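PDB 2P5Z: type VI secretion system component from Escherichia coli O6, which is a component of the type VI secretion system resembling the phage T4 tail proteins gp27 and gp5, and probably forms part of its cell-puncturing device. Local coordinates for residues G35-S40 with A83-H88; V135-R140 with P422-L427; A160-M165 with D406-V411. All coordinates share one frame; numbering follows the deposited sequence.

Interaction 1: G35-S40 with A83-H88; sequences GREQLS and ALRTLH
Glu-37 and Arg-85 reach toward each other from opposite directions and meet at their charged ends, their CA atoms 13.3 Å apart. The link is a salt bridge. Arg-85 NH1 lies 2.8 Å from Glu-37 OE2, in a hydrogen bond that is fairly straight, with an N-H...O angle of 164°. OE2 accepts it through its syn lone pair, on the side of the other carboxylate oxygen, and sits at the edge of the guanidinium, almost in its plane. The second nitrogen adds little: Arg-85 NH2 makes weak, bent bonds to Glu-37 OE1 at 3.2 Å and to Glu-37 OE2 at 3.4 Å. The two flat groups are turned 47° against each other, which keeps the pair from becoming a coplanar two-pronged bridge. Glu-37 runs out extended beyond CG, whereas Arg-85 starts with CG opposite its backbone N (chi1 -175°) and then bends at chi3, which swings the guanidinium round to the carboxylate.

Strands 29-38 and 85-99 are not paired with each other. Strands 44-51 and 104-111 come between them in the antiparallel sequence of pairings, so the bridge joins strands that are three pairings apart, in the phage-baseplate-hub part of the chain, the portion probably akin to gp27.

Further polar partners steady both groups. Glu-37 OE2 is also hydrogen-bonded to the hydroxyl of Tyr-45, from the intervening strand 44-51, and Arg-85 NE is bonded to the carbonyl O of Ser-320. The guanidinium is therefore held at NE as well as at its far end, which limits its freedom to rotate.

Van der Waals contact adds little: Leu-87 CD2 lies 4.2 Å from Glu-37 OE2, a methyl group beside the carboxylate, and the leucine side chain also touches Tyr-45.

Interaction 2: V135-R140 with P422-L427; sequences VEKILR and PGYESL
Lys-137 on helix 131-140 and Tyr-424 in the loop before strand 426-429 mark the closest approach of the two backbones, with CA atoms 12.2 Å apart, so long side chains must bridge the gap. They slant across one another. As modelled, Lys-137 NZ is only 2.2 Å from Tyr-424 OH; this is too close, so no bond is read into it and the exact placement of both groups is doubtful. The same doubt covers the details that follow from it. In the model, Lys-137 CE lies 3.3 Å and CD 3.7 Å from Tyr-424 OH, and the lysine chain, bent at chi3 and again at chi4 (-91°), puts its amine at the edge of the ring, near the ring plane. The clearer partner of the amine is Glu-141, one turn further along, with which it forms a salt bridge.

The surroundings of the tyrosine place the contact. Its side chain also touches Glu-141 and, on strand 124-127, Ala-124. Its ring meets that of Tyr-126 with the planes about 50° apart, and its backbone is hydrogen-bonded to Ile-125.

Tyr-424 thus fits against strand 124-127 as well as the helix, at a surface joint between the phage-hub part of the chain and the OB-fold part, the two modules that in phage T4 belong to separate proteins, gp27 and gp5.

Interaction 3: A160-M165 with D406-V411; sequences AREQVM and DGRYRV
Glu-162 and Arg-408 form a surface salt bridge between the phage-hub part of the chain and its OB-fold part, a β-barrel module as in the T4 tail protein gp5. Glu-162 stands where strand 161-166 turns a corner; Arg-408 directly precedes strand 409-412 of the OB sheet. The side chains extend from opposite directions across the gap. Glu-162 has CG anti to the backbone N (chi1 -161°) and bends at chi2, while Arg-408 bends at both chi2 and chi3 before its guanidinium reaches the acid.

One arginine nitrogen does nearly all the work: Arg-408 NH1 lies 2.6 Å from Glu-162 OE2. The carboxylate and guanidinium planes are 26° apart, and OE2 approaches the guanidinium obliquely. The pair counts as a salt bridge without an assigned hydrogen bond. Arg-408 NH2 instead has a salt bridge to Asp-404, so the arginine is shared between two acids, one from each part of the chain, and its positive charge is probably well compensated.

Next to Glu-162, Gln-163 OE1 accepts a hydrogen bond from the backbone N of Trp-428, on strand 426-429, a second link between the two parts. The carboxylate of Glu-162 straddles NH1, for its second oxygen, OE1, is 3.0 Å from Arg-408 NH1, whereas Arg-408 NH2 stays 3.7 Å from Glu-162 OE2.

Interactions 2 and 3 belong to one joint. Their centres are 15 Å apart, and from the hub part of the chain both reach residues just ahead of neighbouring antiparallel strands of the OB sheet, 426-429 and 409-412. They touch directly: Leu-427 O is 2.6 Å from Val-411 N, a probable hydrogen bond, and Leu-427 CD2 packs 3.4 Å from Gln-163 OE1. On the hub side, strand 124-127, against which Tyr-424 rests, pairs with strand 161-166, which carries interaction 3. Interaction 1 stands apart, within the hub and across the chain's centre, its own centre about 30 Å from that of interaction 2 and about 41 Å from that of interaction 3.

Interaction 1: G35-S40 with A83-H88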
loop_
_atom_site.group_PDB
_atom_site.type_symbol
_atom_site.label_atom_id
_atom_site.label_comp_id
_atom_site.label_asym_id
_atom_site.label_seq_id
_atom_site.Cartn_x
_atom_site.Cartn_y
_atom_site.Cartn_z
ATOM N N GLY A 35 -18.969 12.605 10.083
ATOM C CA GLY A 35 -18.548 11.707 11.157
ATOM C C GLY A 35 -18.433 10.238 10.745
ATOM O O GLY A 35 -19.118 9.790 9.833
ATOM N N ARG A 36 -17.549 9.492 11.416
ATOM C CA ARG A 36 -17.371 8.046 11.199
ATOM C C ARG A 36 -17.251 7.347 12.550
ATOM O O ARG A 36 -16.459 7.736 13.396
ATOM C CB ARG A 36 -16.146 7.763 10.319
ATOM C CG ARG A 36 -16.353 8.094 8.815
ATOM C CD ARG A 36 -15.236 8.993 8.182
ATOM N NE ARG A 36 -14.905 10.182 8.993
ATOM C CZ ARG A 36 -14.252 11.257 8.547
ATOM N NH1 ARG A 36 -13.990 12.271 9.366
ATOM N NH2 ARG A 36 -13.859 11.320 7.284
ATOM N N GLU A 37 -18.099 6.358 12.766
ATOM C CA GLU A 37 -18.065 5.533 13.935
ATOM C C GLU A 37 -18.092 4.101 13.437
ATOM O O GLU A 37 -18.740 3.786 12.445
ATOM C CB GLU A 37 -19.282 5.777 14.828
ATOM C CG GLU A 37 -19.391 7.201 15.359
ATOM C CD GLU A 37 -20.721 7.509 16.053
ATOM O OE1 GLU A 37 -21.111 6.773 16.994
ATOM O OE2 GLU A 37 -21.363 8.511 15.665
ATOM N N GLN A 38 -17.385 3.236 14.146
ATOM C CA GLN A 38 -17.261 1.837 13.801
ATOM C C GLN A 38 -16.762 1.102 15.028
ATOM O O GLN A 38 -15.941 1.627 15.774
ATOM C CB GLN A 38 -16.265 1.692 12.662
ATOM C CG GLN A 38 -16.212 0.338 12.007
ATOM C CD GLN A 38 -15.078 0.294 11.014
ATOM O OE1 GLN A 38 -14.517 1.333 10.664
ATOM N NE2 GLN A 38 -14.710 -0.901 10.580
ATOM N N LEU A 39 -17.292 -0.094 15.242
ATOM C CA LEU A 39 -16.823 -1.007 16.274
ATOM C C LEU A 39 -15.321 -1.260 16.192
ATOM O O LEU A 39 -14.765 -1.347 15.093
ATOM C CB LEU A 39 -17.541 -2.330 16.121
ATOM C CG LEU A 39 -19.028 -2.289 16.444
ATOM C CD1 LEU A 39 -19.611 -3.681 16.269
ATOM C CD2 LEU A 39 -19.238 -1.787 17.870
ATOM N N SER A 40 -14.682 -1.345 17.367
ATOM C CA SER A 40 -13.250 -1.641 17.515
ATOM C C SER A 40 -12.326 -0.674 16.862
ATOM O O SER A 40 -11.213 -1.049 16.498
ATOM C CB SER A 40 -12.870 -3.047 17.034
ATOM O OG SER A 40 -13.388 -3.995 17.941
ATOM N N ALA A 83 -29.422 17.255 22.720
ATOM C CA ALA A 83 -29.834 16.458 23.863
ATOM C C ALA A 83 -30.077 15.002 23.467
ATOM O O ALA A 83 -30.304 14.157 24.330
ATOM C CB ALA A 83 -31.100 17.065 24.519
ATOM N N LEU A 84 -30.034 14.707 22.171
ATOM C CA LEU A 84 -30.375 13.366 21.690
ATOM C C LEU A 84 -29.237 12.354 21.828
ATOM O O LEU A 84 -29.464 11.224 22.261
ATOM C CB LEU A 84 -30.897 13.414 20.246
ATOM C CG LEU A 84 -32.395 13.177 19.949
ATOM C CD1 LEU A 84 -33.344 13.421 21.136
ATOM C CD2 LEU A 84 -32.829 13.976 18.723
ATOM N N ARG A 85 -28.024 12.773 21.459
ATOM C CA ARG A 85 -26.811 11.955 21.552
ATOM C C ARG A 85 -25.598 12.876 21.530
ATOM O O ARG A 85 -25.559 13.815 20.739
ATOM C CB ARG A 85 -26.716 10.964 20.387
ATOM C CG ARG A 85 -25.542 10.015 20.503
ATOM C CD ARG A 85 -25.716 8.744 19.684
ATOM N NE ARG A 85 -25.397 8.892 18.265
ATOM C CZ ARG A 85 -24.168 8.848 17.751
ATOM N NH1 ARG A 85 -24.004 8.978 16.441
ATOM N NH2 ARG A 85 -23.099 8.675 18.533
ATOM N N THR A 86 -24.613 12.596 22.384
ATOM C CA THR A 86 -23.394 13.386 22.444
ATOM C C THR A 86 -22.127 12.541 22.207
ATOM O O THR A 86 -22.018 11.415 22.698
ATOM C CB THR A 86 -23.265 14.086 23.810
ATOM O OG1 THR A 86 -24.566 14.359 24.326
ATOM C CG2 THR A 86 -22.504 15.395 23.690
ATOM N N LEU A 87 -21.170 13.091 21.466
ATOM C CA LEU A 87 -19.852 12.491 21.366
ATOM C C LEU A 87 -18.849 13.260 22.221
ATOM O O LEU A 87 -18.609 14.447 21.988
ATOM C CB LEU A 87 -19.359 12.467 19.915
ATOM C CG LEU A 87 -19.851 11.357 18.983
ATOM C CD1 LEU A 87 -20.091 10.081 19.754
ATOM C CD2 LEU A 87 -21.120 11.778 18.259
ATOM N N HIS A 88 -18.248 12.587 23.199
ATOM C CA HIS A 88 -17.201 13.228 24.008
ATOM C C HIS A 88 -15.803 12.801 23.570
ATOM O O HIS A 88 -15.560 11.625 23.239
ATOM C CB HIS A 88 -17.386 12.910 25.477
ATOM C CG HIS A 88 -18.626 13.495 26.073
ATOM N ND1 HIS A 88 -18.688 14.796 26.527
ATOM C CD2 HIS A 88 -19.846 12.954 26.307
ATOM C CE1 HIS A 88 -19.895 15.031 27.017
ATOM N NE2 HIS A 88 -20.619 13.931 26.894
#

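Interaction 2: V135-R140 with P422-L427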
loop_
_atom_site.group_PDB
_atom_site.type_symbol
_atom_site.label_atom_id
_atom_site.label_comp_id
_atom_site.label_asym_id
_atom_site.label_seq_id
_atom_site.Cartn_x
_atom_site.Cartn_y
_atom_site.Cartn_z
ATOM N N VAL A 135 -3.975 -4.749 28.108
ATOM C CA VAL A 135 -4.736 -3.623 27.568
ATOM C C VAL A 135 -5.045 -2.596 28.671
ATOM O O VAL A 135 -4.732 -1.396 28.537
ATOM C CB VAL A 135 -6.002 -4.091 26.800
ATOM C CG1 VAL A 135 -6.887 -2.907 26.455
ATOM C CG2 VAL A 135 -5.599 -4.816 25.525
ATOM N N GLU A 136 -5.576 -3.075 29.789
ATOM C CA GLU A 136 -5.758 -2.208 30.949
ATOM C C GLU A 136 -4.474 -1.484 31.423
ATOM O O GLU A 136 -4.515 -0.290 31.761
ATOM C CB GLU A 136 -6.414 -2.960 32.099
ATOM C CG GLU A 136 -6.732 -2.027 33.231
ATOM C CD GLU A 136 -7.716 -2.579 34.216
ATOM O OE1 GLU A 136 -8.378 -3.590 33.890
ATOM O OE2 GLU A 136 -7.831 -1.973 35.312
ATOM N N LYS A 137 -3.341 -2.186 31.407
ATOM C CA LYS A 137 -2.058 -1.557 31.730
ATOM C C LYS A 137 -1.745 -0.420 30.796
ATOM O O LYS A 137 -1.444 0.670 31.260
ATOM C CB LYS A 137 -0.894 -2.549 31.707
ATOM C CG LYS A 137 -0.730 -3.373 32.955
ATOM C CD LYS A 137 0.587 -4.140 32.896
ATOM C CE LYS A 137 1.285 -4.182 34.256
ATOM N NZ LYS A 137 2.231 -3.015 34.389
ATOM N N ILE A 138 -1.830 -0.665 29.486
ATOM C CA ILE A 138 -1.560 0.379 28.480
ATOM C C ILE A 138 -2.456 1.617 28.675
ATOM O O ILE A 138 -1.973 2.762 28.638
ATOM C CB ILE A 138 -1.754 -0.177 27.068
ATOM C CG1 ILE A 138 -0.692 -1.231 26.759
ATOM C CG2 ILE A 138 -1.677 0.937 26.020
ATOM C CD1 ILE A 138 0.355 -0.729 25.813
ATOM N N LEU A 139 -3.745 1.361 28.922
ATOM C CA LEU A 139 -4.714 2.408 29.254
ATOM C C LEU A 139 -4.333 3.206 30.498
ATOM O O LEU A 139 -4.225 4.448 30.434
ATOM C CB LEU A 139 -6.130 1.823 29.389
ATOM C CG LEU A 139 -6.685 1.381 28.021
ATOM C CD1 LEU A 139 -8.048 0.709 28.091
ATOM C CD2 LEU A 139 -6.716 2.567 27.072
ATOM N N ARG A 140 -4.079 2.499 31.604
ATOM C CA ARG A 140 -3.790 3.161 32.880
ATOM C C ARG A 140 -2.397 3.782 32.998
ATOM O O ARG A 140 -2.259 4.897 33.499
ATOM C CB ARG A 140 -4.036 2.217 34.048
ATOM C CG ARG A 140 -5.476 1.718 34.164
ATOM C CD ARG A 140 -5.582 0.898 35.395
ATOM N NE ARG A 140 -6.906 0.378 35.711
ATOM C CZ ARG A 140 -7.824 1.051 36.398
ATOM N NH1 ARG A 140 -8.984 0.479 36.660
ATOM N NH2 ARG A 140 -7.592 2.299 36.806
ATOM N N PRO A 422 10.284 1.184 31.031
ATOM C CA PRO A 422 10.962 0.844 32.287
ATOM C C PRO A 422 10.498 -0.471 32.902
ATOM O O PRO A 422 9.304 -0.658 33.155
ATOM C CB PRO A 422 10.582 2.002 33.214
ATOM C CG PRO A 422 10.328 3.148 32.303
ATOM C CD PRO A 422 9.721 2.550 31.070
ATOM N N GLY A 423 11.445 -1.384 33.109
ATOM C CA GLY A 423 11.159 -2.693 33.703
ATOM C C GLY A 423 10.462 -3.650 32.758
ATOM O O GLY A 423 9.956 -4.699 33.172
ATOM N N TYR A 424 10.428 -3.284 31.481
ATOM C CA TYR A 424 9.780 -4.097 30.480
ATOM C C TYR A 424 10.784 -4.492 29.409
ATOM O O TYR A 424 10.403 -4.825 28.286
ATOM C CB TYR A 424 8.623 -3.335 29.849
ATOM C CG TYR A 424 7.401 -3.173 30.712
ATOM C CD1 TYR A 424 7.108 -1.962 31.309
ATOM C CD2 TYR A 424 6.516 -4.217 30.892
ATOM C CE1 TYR A 424 5.979 -1.796 32.077
ATOM C CE2 TYR A 424 5.380 -4.073 31.662
ATOM C CZ TYR A 424 5.106 -2.858 32.252
ATOM O OH TYR A 424 3.959 -2.703 33.021
ATOM N N GLU A 425 12.060 -4.467 29.781
ATOM C CA GLU A 425 13.163 -4.703 28.856
ATOM C C GLU A 425 13.675 -6.130 28.925
ATOM O O GLU A 425 14.618 -6.482 28.227
ATOM C CB GLU A 425 14.344 -3.768 29.154
ATOM C CG GLU A 425 13.984 -2.389 29.703
ATOM C CD GLU A 425 13.930 -2.331 31.231
ATOM O OE1 GLU A 425 14.284 -3.343 31.880
ATOM O OE2 GLU A 425 13.520 -1.275 31.774
ATOM N N SER A 426 13.092 -6.959 29.781
ATOM C CA SER A 426 13.734 -8.239 30.018
ATOM C C SER A 426 12.957 -9.430 29.456
ATOM O O SER A 426 11.727 -9.448 29.449
ATOM C CB SER A 426 14.145 -8.384 31.493
ATOM O OG SER A 426 13.231 -9.160 32.239
ATOM N N LEU A 427 13.691 -10.428 28.985
ATOM C CA LEU A 427 13.132 -11.446 28.121
ATOM C C LEU A 427 13.687 -12.817 28.482
ATOM O O LEU A 427 14.902 -12.979 28.607
ATOM C CB LEU A 427 13.515 -11.089 26.686
ATOM C CG LEU A 427 12.745 -11.530 25.445
ATOM C CD1 LEU A 427 13.440 -12.680 24.824
ATOM C CD2 LEU A 427 11.281 -11.848 25.714
#

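Interaction 3: A160-M165 with D406-V411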
loop_
_atom_site.group_PDB
_atom_site.type_symbol
_atom_site.label_atom_id
_atom_site.label_comp_id
_atom_site.label_asym_id
_atom_site.label_seq_id
_atom_site.Cartn_x
_atom_site.Cartn_y
_atom_site.Cartn_z
ATOM N N ALA A 160 -3.443 -16.456 31.086
ATOM C CA ALA A 160 -2.256 -15.636 31.257
ATOM C C ALA A 160 -1.267 -16.030 30.158
ATOM O O ALA A 160 -1.183 -17.195 29.764
ATOM C CB ALA A 160 -1.655 -15.831 32.634
ATOM N N ARG A 161 -0.575 -15.042 29.613
ATOM C CA ARG A 161 0.442 -15.302 28.618
ATOM C C ARG A 161 1.759 -15.059 29.307
ATOM O O ARG A 161 1.898 -14.112 30.067
ATOM C CB ARG A 161 0.303 -14.334 27.450
ATOM C CG ARG A 161 -1.012 -14.400 26.713
ATOM C CD ARG A 161 -0.886 -15.207 25.442
ATOM N NE ARG A 161 -2.032 -14.979 24.566
ATOM C CZ ARG A 161 -2.093 -14.022 23.644
ATOM N NH1 ARG A 161 -1.068 -13.199 23.465
ATOM N NH2 ARG A 161 -3.179 -13.894 22.895
ATOM N N GLU A 162 2.728 -15.911 29.045
ATOM C CA GLU A 162 3.984 -15.805 29.746
ATOM C C GLU A 162 4.702 -14.521 29.377
ATOM O O GLU A 162 4.987 -13.704 30.243
ATOM C CB GLU A 162 4.853 -17.020 29.451
ATOM C CG GLU A 162 5.945 -17.210 30.468
ATOM C CD GLU A 162 7.188 -17.836 29.880
ATOM O OE1 GLU A 162 7.070 -18.647 28.926
ATOM O OE2 GLU A 162 8.293 -17.521 30.385
ATOM N N GLN A 163 4.987 -14.349 28.089
ATOM C CA GLN A 163 5.618 -13.138 27.582
ATOM C C GLN A 163 4.894 -12.635 26.325
ATOM O O GLN A 163 4.515 -13.419 25.456
ATOM C CB GLN A 163 7.096 -13.374 27.255
ATOM C CG GLN A 163 7.921 -13.880 28.406
ATOM C CD GLN A 163 9.403 -13.894 28.114
ATOM O OE1 GLN A 163 10.158 -13.102 28.674
ATOM N NE2 GLN A 163 9.826 -14.796 27.249
ATOM N N VAL A 164 4.709 -11.320 26.228
ATOM C CA VAL A 164 4.064 -10.716 25.066
ATOM C C VAL A 164 4.857 -9.488 24.686
ATOM O O VAL A 164 5.008 -8.573 25.494
ATOM C CB VAL A 164 2.603 -10.307 25.360
ATOM C CG1 VAL A 164 2.054 -9.372 24.251
ATOM C CG2 VAL A 164 1.706 -11.537 25.501
ATOM N N MET A 165 5.389 -9.484 23.469
ATOM C CA MET A 165 6.225 -8.379 22.992
ATOM C C MET A 165 5.457 -7.305 22.181
ATOM O O MET A 165 4.675 -7.621 21.278
ATOM C CB MET A 165 7.359 -8.932 22.122
ATOM C CG MET A 165 8.573 -8.029 22.089
ATOM S SD MET A 165 9.878 -8.537 20.947
ATOM C CE MET A 165 11.257 -8.068 21.937
ATOM N N ASP A 406 14.847 -24.464 33.059
ATOM C CA ASP A 406 14.585 -24.854 31.672
ATOM C C ASP A 406 15.738 -24.439 30.755
ATOM O O ASP A 406 15.906 -24.999 29.666
ATOM C CB ASP A 406 13.271 -24.239 31.172
ATOM C CG ASP A 406 12.080 -25.173 31.347
ATOM O OD1 ASP A 406 12.145 -26.339 30.830
ATOM O OD2 ASP A 406 11.073 -24.735 31.993
ATOM N N GLY A 407 16.517 -23.462 31.224
ATOM C CA GLY A 407 17.671 -22.874 30.520
ATOM C C GLY A 407 17.588 -22.518 29.035
ATOM O O GLY A 407 18.144 -23.259 28.227
ATOM N N ARG A 408 16.945 -21.420 28.611
ATOM C CA ARG A 408 16.192 -20.384 29.371
ATOM C C ARG A 408 16.951 -19.345 30.208
ATOM O O ARG A 408 16.731 -19.221 31.417
ATOM C CB ARG A 408 14.948 -20.918 30.094
ATOM C CG ARG A 408 13.750 -21.076 29.218
ATOM C CD ARG A 408 13.147 -19.737 28.884
ATOM N NE ARG A 408 11.698 -19.835 28.931
ATOM C CZ ARG A 408 10.967 -19.584 30.012
ATOM N NH1 ARG A 408 9.657 -19.721 29.953
ATOM N NH2 ARG A 408 11.538 -19.200 31.146
ATOM N N TYR A 409 17.803 -18.577 29.529
ATOM C CA TYR A 409 18.452 -17.401 30.107
ATOM C C TYR A 409 17.472 -16.238 30.201
ATOM O O TYR A 409 16.562 -16.130 29.380
ATOM C CB TYR A 409 19.612 -16.960 29.225
ATOM C CG TYR A 409 20.743 -17.951 29.112
ATOM C CD1 TYR A 409 20.771 -18.902 28.086
ATOM C CD2 TYR A 409 21.804 -17.923 30.014
ATOM C CE1 TYR A 409 21.819 -19.808 27.973
ATOM C CE2 TYR A 409 22.855 -18.825 29.910
ATOM C CZ TYR A 409 22.861 -19.763 28.886
ATOM O OH TYR A 409 23.904 -20.657 28.783
ATOM N N ARG A 410 17.647 -15.369 31.196
ATOM C CA ARG A 410 16.932 -14.089 31.207
ATOM C C ARG A 410 17.814 -13.030 30.577
ATOM O O ARG A 410 18.918 -12.747 31.046
ATOM C CB ARG A 410 16.486 -13.634 32.601
ATOM C CG ARG A 410 15.872 -12.228 32.579
ATOM C CD ARG A 410 15.129 -11.861 33.853
ATOM N NE ARG A 410 16.032 -11.526 34.953
ATOM C CZ ARG A 410 16.564 -10.322 35.164
ATOM N NH1 ARG A 410 16.296 -9.308 34.348
ATOM N NH2 ARG A 410 17.376 -10.133 36.197
ATOM N N VAL A 411 17.308 -12.435 29.510
ATOM C CA VAL A 411 18.124 -11.575 28.699
ATOM C C VAL A 411 17.541 -10.163 28.677
ATOM O O VAL A 411 16.345 -9.970 28.881
ATOM C CB VAL A 411 18.319 -12.226 27.324
ATOM C CG1 VAL A 411 17.379 -11.650 26.266
ATOM C CG2 VAL A 411 19.745 -12.123 26.926
#